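Local coordinates for beta-N-acetylhexosaminidase (Thermotoga neapolitana, PDB 5BZA), which probably hydrolyses terminal non-reducing N-acetyl-D-hexosamine residues from N-acetyl-beta-D-hexosaminides, as a member of glycosyl hydrolase family 3, at residues Thr168-Ser172 with His173-Pro177; Leu243-Ala246 with Met247-Ala251. One frame throughout, in Å; residues are numbered along the deposited sequence.

How the contacts relate
Both contacts are local turns in the N-terminal barrel domain of the chain, and their centres lie about 12 Å apart. Contact 1 belongs to the long loop after strand 156-162; it is only partly buried and lies farther from the centre of the chain. Contact 2 leads from strand 241-243 into helix 250-253 and is buried. Each holds an aspartate that binds cadmium, D171 together with H173 in contact 1 and D245 in contact 2. In contact 1 D171 and H173 both lie in the turn itself, with P177 as its buried apolar piece, whereas contact 2 supplies one ligand and packs methionines round a buried turn. The two touch where S172 O probably accepts from A251 N and where the H173 ring meets M249.

Contact 1. Residues Thr168-Ser172 with His173-Pro177; sequences TADDS and HYLLP. With CD (cadmium ion), chain O.
D171 reaches across to H173 and Y174 with its whole side chain, and the cadmium ion fastens its tip. CB of D171 lies 3.8 Å from CD2 of Y174, and CG follows along the same ring. CG stands anti to the backbone N (chi1 -172°), which brings the carboxylate alongside H173 N and the cadmium ion. OD1 comes over one face of the Y174 ring and at the same time lies at the edge of the H173 imidazole, in its plane. OD1 of D171 accepts a hydrogen bond from the backbone N of H173 at 2.7 Å, met nearly along the C-O axis, the bond of an Asx turn. Both carboxylate oxygens hold the metal, OD2 of D171 at 2.6 Å, and ND1 of H173 adds a third ligand at 2.6 Å. The carbonyl O of D171 takes two donors, Y174 N and, more nearly straight at 167°, L175 N. At the other end, OG1 of T168 accepts a hydrogen bond from the N of D170 in an ST turn and packs on CB of P177 at 3.2 Å. That ring also lies against CB and O of D170, while CD1 of L175 touches CG of D170 at 3.4 Å. OG of S172 turns instead to H165. The loop thus presents an Asp-x-His pair, a motif of family 3 N-acetylglucosaminidases, with its aspartate gripped by backbone and metal together; the bond from H173 N to OD1 probably fixes the rotation of the carboxylate beside the imidazole.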
# COMPACT_ATOMS: atom_id res chain seq x y z
N THR B 168 -24.00 23.18 -5.86
CA THR B 168 -24.09 23.31 -7.30
C THR B 168 -24.07 21.93 -7.93
O THR B 168 -23.45 20.99 -7.38
CB THR B 168 -22.94 24.14 -7.86
OG1 THR B 168 -22.95 24.06 -9.29
CG2 THR B 168 -21.61 23.59 -7.36
N ALA B 169 -24.75 21.78 -9.06
CA ALA B 169 -24.76 20.49 -9.77
C ALA B 169 -23.62 20.46 -10.79
O ALA B 169 -23.22 19.40 -11.28
CB ALA B 169 -26.09 20.23 -10.45
N ASP B 170 -23.08 21.63 -11.07
CA ASP B 170 -22.03 21.79 -12.05
C ASP B 170 -20.61 21.49 -11.55
O ASP B 170 -20.28 21.66 -10.37
CB ASP B 170 -22.11 23.19 -12.62
CG ASP B 170 -23.28 23.35 -13.56
OD1 ASP B 170 -23.50 22.42 -14.36
OD2 ASP B 170 -24.00 24.37 -13.46
N ASP B 171 -19.79 21.02 -12.49
CA ASP B 171 -18.42 20.59 -12.24
C ASP B 171 -17.36 21.58 -12.77
O ASP B 171 -17.32 21.85 -13.96
CB ASP B 171 -18.26 19.21 -12.90
CG ASP B 171 -16.95 18.55 -12.58
OD1 ASP B 171 -15.90 19.22 -12.74
OD2 ASP B 171 -16.98 17.35 -12.19
N SER B 172 -16.45 22.05 -11.90
CA SER B 172 -15.46 23.05 -12.32
C SER B 172 -14.52 22.60 -13.45
O SER B 172 -13.87 23.45 -14.06
CB SER B 172 -14.55 23.50 -11.16
OG SER B 172 -15.21 23.70 -9.94
N HIS B 173 -14.41 21.29 -13.70
CA HIS B 173 -13.57 20.85 -14.83
C HIS B 173 -14.29 21.18 -16.16
O HIS B 173 -13.65 21.34 -17.20
CB HIS B 173 -13.22 19.34 -14.77
CG HIS B 173 -12.15 18.99 -13.76
ND1 HIS B 173 -12.41 18.83 -12.42
CD2 HIS B 173 -10.81 18.84 -13.90
CE1 HIS B 173 -11.29 18.54 -11.78
NE2 HIS B 173 -10.30 18.54 -12.66
N TYR B 174 -15.63 21.30 -16.12
CA TYR B 174 -16.40 21.53 -17.35
C TYR B 174 -16.83 23.01 -17.56
O TYR B 174 -16.71 23.55 -18.66
CB TYR B 174 -17.62 20.60 -17.36
CG TYR B 174 -17.24 19.12 -17.18
CD1 TYR B 174 -16.03 18.63 -17.67
CD2 TYR B 174 -18.10 18.23 -16.52
CE1 TYR B 174 -15.67 17.29 -17.50
CE2 TYR B 174 -17.74 16.88 -16.35
CZ TYR B 174 -16.53 16.42 -16.84
OH TYR B 174 -16.16 15.10 -16.67
N LEU B 175 -17.30 23.67 -16.51
CA LEU B 175 -17.70 25.09 -16.60
C LEU B 175 -17.57 25.74 -15.22
O LEU B 175 -17.18 25.09 -14.25
CB LEU B 175 -19.13 25.24 -17.14
CG LEU B 175 -20.15 24.28 -16.52
CD1 LEU B 175 -20.80 24.90 -15.32
CD2 LEU B 175 -21.22 23.90 -17.54
N LEU B 176 -17.88 27.03 -15.15
CA LEU B 176 -17.88 27.73 -13.88
C LEU B 176 -19.22 27.47 -13.20
O LEU B 176 -20.25 27.96 -13.65
CB LEU B 176 -17.64 29.24 -14.10
CG LEU B 176 -17.64 30.17 -12.88
CD1 LEU B 176 -16.59 29.67 -11.90
CD2 LEU B 176 -17.40 31.66 -13.29
N PRO B 177 -19.22 26.67 -12.12
CA PRO B 177 -20.53 26.42 -11.49
C PRO B 177 -20.99 27.64 -10.73
O PRO B 177 -20.21 28.57 -10.50
CB PRO B 177 -20.25 25.23 -10.56
CG PRO B 177 -18.90 24.67 -11.00
CD PRO B 177 -18.15 25.86 -11.49
CD CD O . -14.36 17.19 -11.99

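Contact 2. Residues Leu243-Ala246 with Met247-Ala251; sequences LSDA and MEMKA
The side chains of D245 and M249 cross at about a right angle, with SD of M249 4.1 Å from OD2 of D245. Above the carboxylate plane of D245, 37° out of it, A246 N donates to OD1 of D245 at 2.8 Å. The modelled approach of the M249 methyl to this group is too close to be trusted. The other carboxylate, that of E248, brings OE1 to 3.9 Å from CB of A246 because its chain bends at chi2, and the same oxygen accepts a hydrogen bond from D276 N. A type I turn runs from A246 to M249, closed by M249 N to A246 O at 3.1 Å. With an alanine at D245, A246 N would probably be left without its OD1 acceptor and the cadmium shared with H161 would lose a ligand. S244 OG donates to D245 O at 2.6 Å, and CE of M247 sits tightly on S244 CB at 3.4 Å. The segment leads from strand 241-243 through the turn to M249, the N-cap of helix 250-253; M247 packs on strand 273-275 and on helices 258-268 and 281-293, while M249 touches H173 and H210.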
# COMPACT_ATOMS: atom_id res chain seq x y z
N LEU B 243 -4.54 27.99 -1.12
CA LEU B 243 -4.24 27.51 -2.46
C LEU B 243 -5.40 27.63 -3.40
O LEU B 243 -6.53 27.40 -3.01
CB LEU B 243 -3.87 26.00 -2.47
CG LEU B 243 -2.50 25.42 -2.21
CD1 LEU B 243 -1.96 25.90 -0.89
CD2 LEU B 243 -2.75 23.93 -2.15
N SER B 244 -5.12 27.90 -4.67
CA SER B 244 -6.17 27.75 -5.66
C SER B 244 -6.50 26.28 -5.88
O SER B 244 -5.65 25.38 -5.65
CB SER B 244 -5.74 28.40 -6.98
OG SER B 244 -4.82 27.62 -7.73
N ASP B 245 -7.71 26.01 -6.35
CA ASP B 245 -7.89 24.73 -7.05
C ASP B 245 -7.08 24.89 -8.36
O ASP B 245 -6.57 25.97 -8.63
CB ASP B 245 -9.36 24.41 -7.31
CG ASP B 245 -9.60 22.91 -7.46
OD1 ASP B 245 -8.59 22.18 -7.59
OD2 ASP B 245 -10.78 22.46 -7.47
N ALA B 246 -6.93 23.84 -9.16
CA ALA B 246 -6.00 23.92 -10.32
C ALA B 246 -6.44 24.99 -11.32
O ALA B 246 -7.56 24.94 -11.83
CB ALA B 246 -5.88 22.58 -11.01
N MET B 247 -5.56 25.94 -11.61
CA MET B 247 -5.95 27.13 -12.42
C MET B 247 -6.32 26.80 -13.85
O MET B 247 -7.04 27.57 -14.48
CB MET B 247 -4.81 28.15 -12.43
CG MET B 247 -4.66 28.93 -11.17
SD MET B 247 -6.09 29.96 -10.76
CE MET B 247 -5.37 30.85 -9.38
N GLU B 248 -5.81 25.69 -14.37
CA GLU B 248 -6.03 25.32 -15.76
C GLU B 248 -7.47 24.88 -15.94
O GLU B 248 -7.95 24.82 -17.06
CB GLU B 248 -5.08 24.19 -16.21
CG GLU B 248 -3.58 24.57 -16.20
CD GLU B 248 -2.91 24.13 -14.91
OE1 GLU B 248 -3.63 24.05 -13.88
OE2 GLU B 248 -1.68 23.84 -14.93
N MET B 249 -8.15 24.52 -14.86
CA MET B 249 -9.52 24.07 -15.00
C MET B 249 -10.41 25.12 -15.75
O MET B 249 -10.24 26.34 -15.63
CB MET B 249 -10.11 23.73 -13.65
CG MET B 249 -9.86 22.31 -13.18
SD MET B 249 -10.51 21.99 -11.51
CE MET B 249 -9.40 22.93 -10.60
N LYS B 250 -11.32 24.59 -16.56
CA LYS B 250 -12.09 25.35 -17.52
C LYS B 250 -12.86 26.49 -16.85
O LYS B 250 -12.96 27.59 -17.40
CB LYS B 250 -13.05 24.40 -18.24
CG LYS B 250 -12.56 23.89 -19.57
CD LYS B 250 -13.31 22.60 -19.98
CE LYS B 250 -12.75 22.04 -21.27
NZ LYS B 250 -12.64 23.13 -22.29
N ALA B 251 -13.38 26.22 -15.65
CA ALA B 251 -14.09 27.22 -14.87
C ALA B 251 -13.28 28.50 -14.78
O ALA B 251 -13.84 29.61 -14.83
CB ALA B 251 -14.41 26.71 -13.48